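Local structure of nickel ABC transporter (Nickel-binding protein) (Bacillus halodurans, 3T66) at residues M32-I35 against P36-G40; A394-Y397 against L398-Y402. The protein probably captures nickel or peptides outside the cell and hands them to an ABC transporter for uptake. All blocks are in the same frame, centred on the assembly; numbering follows the deposited sequence.

Contact 1. Residues M32-I35 against P36-G40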
ATOM      1  N   MET A  32     -14.458   4.829  -1.998  1.00 69.77           N
ATOM      2  CA  MET A  32     -13.313   5.014  -1.118  1.00 69.80           C
ATOM      3  C   MET A  32     -13.045   3.842  -0.199  1.00 68.18           C
ATOM      4  O   MET A  32     -12.074   3.839   0.512  1.00 68.39           O
ATOM      5  CB  MET A  32     -13.558   6.225  -0.240  1.00 70.29           C
ATOM      6  CG  MET A  32     -12.757   7.449  -0.586  1.00 75.36           C
ATOM      7  SD  MET A  32     -11.344   7.164  -1.652  1.00 87.17           S
ATOM      8  CE  MET A  32     -10.029   7.856  -0.675  1.00 85.44           C
ATOM      9  N   THR A  33     -13.878   2.822  -0.244  1.00 66.68           N
ATOM     10  CA  THR A  33     -13.721   1.683   0.636  1.00 65.12           C
ATOM     11  C   THR A  33     -13.359   0.525  -0.219  1.00 63.32           C
ATOM     12  O   THR A  33     -12.884  -0.482   0.230  1.00 62.57           O
ATOM     13  CB  THR A  33     -15.014   1.386   1.245  1.00 65.51           C
ATOM     14  OG1 THR A  33     -16.003   2.045   0.471  1.00 67.67           O
ATOM     15  CG2 THR A  33     -15.050   1.945   2.596  1.00 65.67           C
ATOM     16  N   TYR A  34     -13.618   0.724  -1.486  1.00 61.51           N
ATOM     17  CA  TYR A  34     -13.201  -0.157  -2.579  1.00 59.80           C
ATOM     18  C   TYR A  34     -13.923  -1.459  -2.593  1.00 58.42           C
ATOM     19  O   TYR A  34     -13.488  -2.418  -3.219  1.00 59.04           O
ATOM     20  CB  TYR A  34     -11.704  -0.416  -2.570  1.00 59.97           C
ATOM     21  CG  TYR A  34     -10.849   0.818  -2.682  1.00 61.19           C
ATOM     22  CD1 TYR A  34     -11.390   2.047  -3.056  1.00 61.70           C
ATOM     23  CD2 TYR A  34      -9.485   0.752  -2.418  1.00 62.19           C
ATOM     24  CE1 TYR A  34     -10.592   3.176  -3.153  1.00 63.71           C
ATOM     25  CE2 TYR A  34      -8.682   1.868  -2.519  1.00 63.18           C
ATOM     26  CZ  TYR A  34      -9.231   3.076  -2.896  1.00 64.14           C
ATOM     27  OH  TYR A  34      -8.407   4.178  -3.014  1.00 65.61           O
ATOM     28  N   ILE A  35     -15.053  -1.470  -1.916  1.00 56.57           N
ATOM     29  CA  ILE A  35     -15.795  -2.665  -1.668  1.00 54.60           C
ATOM     30  C   ILE A  35     -16.318  -3.243  -2.963  1.00 53.18           C
ATOM     31  O   ILE A  35     -16.275  -4.448  -3.153  1.00 53.20           O
ATOM     32  CB  ILE A  35     -16.880  -2.371  -0.661  1.00 54.61           C
ATOM     33  CG1 ILE A  35     -16.198  -1.763   0.604  1.00 55.53           C
ATOM     34  CG2 ILE A  35     -17.790  -3.588  -0.472  1.00 54.99           C
ATOM     35  CD1 ILE A  35     -16.425  -2.438   2.008  1.00 54.31           C
ATOM     36  N   PRO A  36     -16.764  -2.393  -3.888  1.00 51.89           N
ATOM     37  CA  PRO A  36     -17.191  -2.972  -5.165  1.00 50.86           C
ATOM     38  C   PRO A  36     -16.204  -3.971  -5.731  1.00 50.02           C
ATOM     39  O   PRO A  36     -16.578  -5.109  -6.047  1.00 50.73           O
ATOM     40  CB  PRO A  36     -17.297  -1.755  -6.057  1.00 50.76           C
ATOM     41  CG  PRO A  36     -17.836  -0.706  -5.087  1.00 51.14           C
ATOM     42  CD  PRO A  36     -17.132  -0.969  -3.783  1.00 51.41           C
ATOM     43  N   VAL A  37     -14.947  -3.567  -5.829  1.00 48.86           N
ATOM     44  CA  VAL A  37     -13.906  -4.444  -6.331  1.00 47.44           C
ATOM     45  C   VAL A  37     -13.620  -5.575  -5.346  1.00 46.50           C
ATOM     46  O   VAL A  37     -13.412  -6.730  -5.768  1.00 45.61           O
ATOM     47  CB  VAL A  37     -12.628  -3.660  -6.688  1.00 47.58           C
ATOM     48  CG1 VAL A  37     -11.466  -4.594  -7.047  1.00 47.22           C
ATOM     49  CG2 VAL A  37     -12.910  -2.748  -7.839  1.00 47.30           C
ATOM     50  N   ARG A  38     -13.642  -5.257  -4.054  1.00 45.46           N
ATOM     51  CA  ARG A  38     -13.363  -6.270  -3.027  1.00 45.78           C
ATOM     52  C   ARG A  38     -14.359  -7.440  -2.995  1.00 45.21           C
ATOM     53  O   ARG A  38     -13.992  -8.600  -2.744  1.00 45.46           O
ATOM     54  CB  ARG A  38     -13.172  -5.639  -1.659  1.00 45.49           C
ATOM     55  CG  ARG A  38     -11.892  -4.830  -1.640  1.00 49.05           C
ATOM     56  CD  ARG A  38     -11.662  -4.074  -0.348  1.00 52.53           C
ATOM     57  NE  ARG A  38     -10.638  -3.042  -0.526  1.00 54.65           N
ATOM     58  CZ  ARG A  38      -9.826  -2.605   0.433  1.00 54.54           C
ATOM     59  NH1 ARG A  38      -9.883  -3.127   1.635  1.00 55.39           N
ATOM     60  NH2 ARG A  38      -8.929  -1.672   0.178  1.00 53.43           N
ATOM     61  N   ALA A  39     -15.604  -7.143  -3.311  1.00 44.40           N
ATOM     62  CA  ALA A  39     -16.632  -8.148  -3.257  1.00 44.03           C
ATOM     63  C   ALA A  39     -16.789  -8.776  -4.612  1.00 43.63           C
ATOM     64  O   ALA A  39     -17.593  -9.676  -4.783  1.00 43.29           O
ATOM     65  CB  ALA A  39     -17.951  -7.543  -2.786  1.00 43.85           C
ATOM     66  N   GLY A  40     -16.039  -8.279  -5.583  1.00 43.53           N
ATOM     67  CA  GLY A  40     -16.003  -8.894  -6.910  1.00 43.38           C
ATOM     68  C   GLY A  40     -17.202  -8.523  -7.765  1.00 43.09           C
ATOM     69  O   GLY A  40     -17.661  -9.330  -8.582  1.00 43.17           O
TER
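T33 meets R38 through its backbone: its carbonyl O lies over one face of the R38 guanidinium, offset toward the rim and 3.5 Å above the plane. The angle at R38 NE is too poor for a hydrogen bond, so this is a polar contact of a carbonyl with a cationic face. Next comes Y34, the N-cap of a very short helix. Its carbonyl O accepts the R38 amide N at 3.0 Å. The Y34 side chain lies beside the arginine: CB is 3.5 Å from R38 NE, and ring atom CD2 is 3.6 Å from R38 NH2. Ring and guanidinium planes stand 59° apart, so the two groups cross obliquely and do not stack. R38 gets there with CG beside its backbone N (chi1 -68°) and a chain extended from CG to NE, which carries the charged end back past the start of the helix. I35 then gives its carbonyl O to the A39 amide N at 2.8 Å, and A39 CB comes within 3.5 Å of the same oxygen. The helix ends at once in a Schellman motif, where G40, at positive phi, donates its N to V37 O at 3.1 Å. This single capped turn follows the loop after strand 14-19. I35, R38 and A39 reach F193 of strand 190-195, I35 and R38 also touch F19 of strand 14-19, and on strand 172-177 I35 meets L173 and A39 meets L175.

Contact 2. Residues A394-Y397 against L398-Y402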
ATOM      1  N   ALA A 394       6.596   3.508  -7.860  1.00 47.14           N
ATOM      2  CA  ALA A 394       7.186   4.176  -6.746  1.00 45.93           C
ATOM      3  C   ALA A 394       7.507   5.585  -7.073  1.00 46.13           C
ATOM      4  O   ALA A 394       8.060   6.276  -6.222  1.00 46.53           O
ATOM      5  CB  ALA A 394       8.408   3.485  -6.320  1.00 46.36           C
ATOM      6  N   GLY A 395       7.167   6.031  -8.284  1.00 46.01           N
ATOM      7  CA  GLY A 395       7.473   7.409  -8.732  1.00 46.31           C
ATOM      8  C   GLY A 395       6.946   8.565  -7.883  1.00 46.83           C
ATOM      9  O   GLY A 395       7.663   9.536  -7.652  1.00 46.40           O
ATOM     10  N   TYR A 396       5.692   8.464  -7.423  1.00 47.78           N
ATOM     11  CA  TYR A 396       5.140   9.460  -6.537  1.00 48.32           C
ATOM     12  C   TYR A 396       5.903   9.449  -5.235  1.00 48.47           C
ATOM     13  O   TYR A 396       6.318  10.496  -4.759  1.00 49.55           O
ATOM     14  CB  TYR A 396       3.637   9.318  -6.270  1.00 48.39           C
ATOM     15  CG  TYR A 396       3.187  10.358  -5.244  1.00 52.16           C
ATOM     16  CD1 TYR A 396       2.761  11.654  -5.638  1.00 53.58           C
ATOM     17  CD2 TYR A 396       3.277  10.075  -3.856  1.00 56.89           C
ATOM     18  CE1 TYR A 396       2.401  12.611  -4.694  1.00 54.80           C
ATOM     19  CE2 TYR A 396       2.931  11.020  -2.899  1.00 57.95           C
ATOM     20  CZ  TYR A 396       2.490  12.276  -3.320  1.00 59.08           C
ATOM     21  OH  TYR A 396       2.163  13.171  -2.328  1.00 62.26           O
ATOM     22  N   TYR A 397       6.096   8.289  -4.640  1.00 48.33           N
ATOM     23  CA  TYR A 397       6.742   8.275  -3.327  1.00 48.22           C
ATOM     24  C   TYR A 397       8.114   8.938  -3.363  1.00 48.64           C
ATOM     25  O   TYR A 397       8.478   9.768  -2.501  1.00 48.96           O
ATOM     26  CB  TYR A 397       6.907   6.846  -2.867  1.00 47.30           C
ATOM     27  CG  TYR A 397       7.896   6.695  -1.778  1.00 46.25           C
ATOM     28  CD1 TYR A 397       7.620   7.173  -0.500  1.00 44.75           C
ATOM     29  CD2 TYR A 397       9.123   6.057  -2.012  1.00 47.58           C
ATOM     30  CE1 TYR A 397       8.522   7.006   0.557  1.00 45.89           C
ATOM     31  CE2 TYR A 397      10.070   5.892  -0.973  1.00 48.28           C
ATOM     32  CZ  TYR A 397       9.756   6.360   0.331  1.00 48.43           C
ATOM     33  OH  TYR A 397      10.658   6.199   1.383  1.00 45.35           O
ATOM     34  N   LEU A 398       8.882   8.540  -4.366  1.00 48.54           N
ATOM     35  CA  LEU A 398      10.272   8.875  -4.379  1.00 48.99           C
ATOM     36  C   LEU A 398      10.343  10.329  -4.610  1.00 50.25           C
ATOM     37  O   LEU A 398      10.983  11.049  -3.856  1.00 51.23           O
ATOM     38  CB  LEU A 398      11.003   8.158  -5.487  1.00 48.10           C
ATOM     39  CG  LEU A 398      11.326   6.720  -5.165  1.00 46.13           C
ATOM     40  CD1 LEU A 398      11.793   6.043  -6.429  1.00 46.68           C
ATOM     41  CD2 LEU A 398      12.350   6.633  -4.089  1.00 44.24           C
ATOM     42  N   ASN A 399       9.670  10.781  -5.648  1.00 51.30           N
ATOM     43  CA  ASN A 399       9.676  12.182  -5.898  1.00 52.73           C
ATOM     44  C   ASN A 399       9.230  12.973  -4.656  1.00 53.24           C
ATOM     45  O   ASN A 399       9.911  13.929  -4.230  1.00 53.72           O
ATOM     46  CB  ASN A 399       8.824  12.524  -7.094  1.00 53.24           C
ATOM     47  CG  ASN A 399       9.161  13.875  -7.639  1.00 55.56           C
ATOM     48  OD1 ASN A 399      10.069  14.022  -8.473  1.00 59.56           O
ATOM     49  ND2 ASN A 399       8.459  14.888  -7.152  1.00 53.65           N
ATOM     50  N   ALA A 400       8.129  12.546  -4.046  1.00 53.14           N
ATOM     51  CA  ALA A 400       7.587  13.270  -2.926  1.00 53.30           C
ATOM     52  C   ALA A 400       8.578  13.337  -1.766  1.00 53.68           C
ATOM     53  O   ALA A 400       8.681  14.362  -1.078  1.00 54.38           O
ATOM     54  CB  ALA A 400       6.301  12.664  -2.485  1.00 53.38           C
ATOM     55  N   THR A 401       9.339  12.285  -1.544  1.00 53.49           N
ATOM     56  CA  THR A 401      10.114  12.238  -0.301  1.00 53.69           C
ATOM     57  C   THR A 401      11.599  12.644  -0.440  1.00 54.26           C
ATOM     58  O   THR A 401      12.296  12.951   0.559  1.00 54.73           O
ATOM     59  CB  THR A 401       9.950  10.849   0.320  1.00 53.52           C
ATOM     60  OG1 THR A 401       8.545  10.520   0.318  1.00 54.37           O
ATOM     61  CG2 THR A 401      10.469  10.817   1.715  1.00 52.17           C
ATOM     62  N   TYR A 402      12.077  12.674  -1.684  1.00 54.29           N
ATOM     63  CA  TYR A 402      13.497  12.775  -1.935  1.00 53.78           C
ATOM     64  C   TYR A 402      13.878  13.909  -2.848  1.00 54.42           C
ATOM     65  O   TYR A 402      14.957  14.451  -2.722  1.00 54.20           O
ATOM     66  CB  TYR A 402      13.985  11.461  -2.512  1.00 53.60           C
ATOM     67  CG  TYR A 402      13.866  10.345  -1.527  1.00 51.42           C
ATOM     68  CD1 TYR A 402      14.718  10.296  -0.413  1.00 49.73           C
ATOM     69  CD2 TYR A 402      12.903   9.351  -1.685  1.00 50.03           C
ATOM     70  CE1 TYR A 402      14.629   9.279   0.517  1.00 50.32           C
ATOM     71  CE2 TYR A 402      12.790   8.325  -0.766  1.00 51.05           C
ATOM     72  CZ  TYR A 402      13.666   8.292   0.342  1.00 52.21           C
ATOM     73  OH  TYR A 402      13.586   7.285   1.279  1.00 53.16           O
TER
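A394 and L398 open the helix 395-402 with a backbone bond, L398 N to A394 O at 3.0 Å, and the methyl of A394 lies loosely beside L398 CD1. One turn after Y396, the A400 methyl is a small knob under its ring: A400 CB sits 4.1 Å from the Y396 ring centroid and 25° off the normal, a CH-pi contact over one face. The larger bump is the Y397 ring, carried forward along the helix by CG lying trans to the backbone N (chi1 162°). It settles against a groove formed by the side chains of L398, T401 and Y402, all three on the same side of the ring. L398 CD2 is 3.9 Å from Y397 CD2, while T401 OG1 lies across the ring from it, 3.5 Å from Y397 CE1. Y402 turns its edge to the Y397 face in an offset T-shaped pair with planes at 85°, and the two OH atoms are hydrogen-bonded at 3.1 Å. T401 OG1 and T401 N approach Y397 O from opposite faces of its plane, at 2.9 and 2.8 Å, so one carbonyl holds both the threonine hydroxyl and its amide. With an alanine in place of Y397, the hollow between L398 and Y402 would probably stand open and the Y402 hydroxyl would lose this partner. Y397 and Y402 both reach F453 of strand 451-464, L398 and Y402 lie on I445 of helix 431-447, and N399, whose OD1 bonds N426 ND2, packs with Y402 on I422 of helix 416-426.

Contacts 1 and 2 lie on opposite sides of the chain's centre, about 27 Å apart between centres and about 13 Å between nearest atoms, and they share none of their own elements. Contact 2 is the more deeply buried: an aromatic and aliphatic cluster along a two-turn helix, set among helices 416-426 and 431-447 and strand 451-464. Contact 1 is partly buried and shapes a much shorter helix that ends in a Schellman motif. There the polar work falls to backbone carbonyls and a charged arginine, while apolar residues face strands 14-19, 172-177 and 190-195. Within contact 2 the polar side-chain bonds are made by hydroxyls, while the N399 amide turns to N426 of helix 416-426.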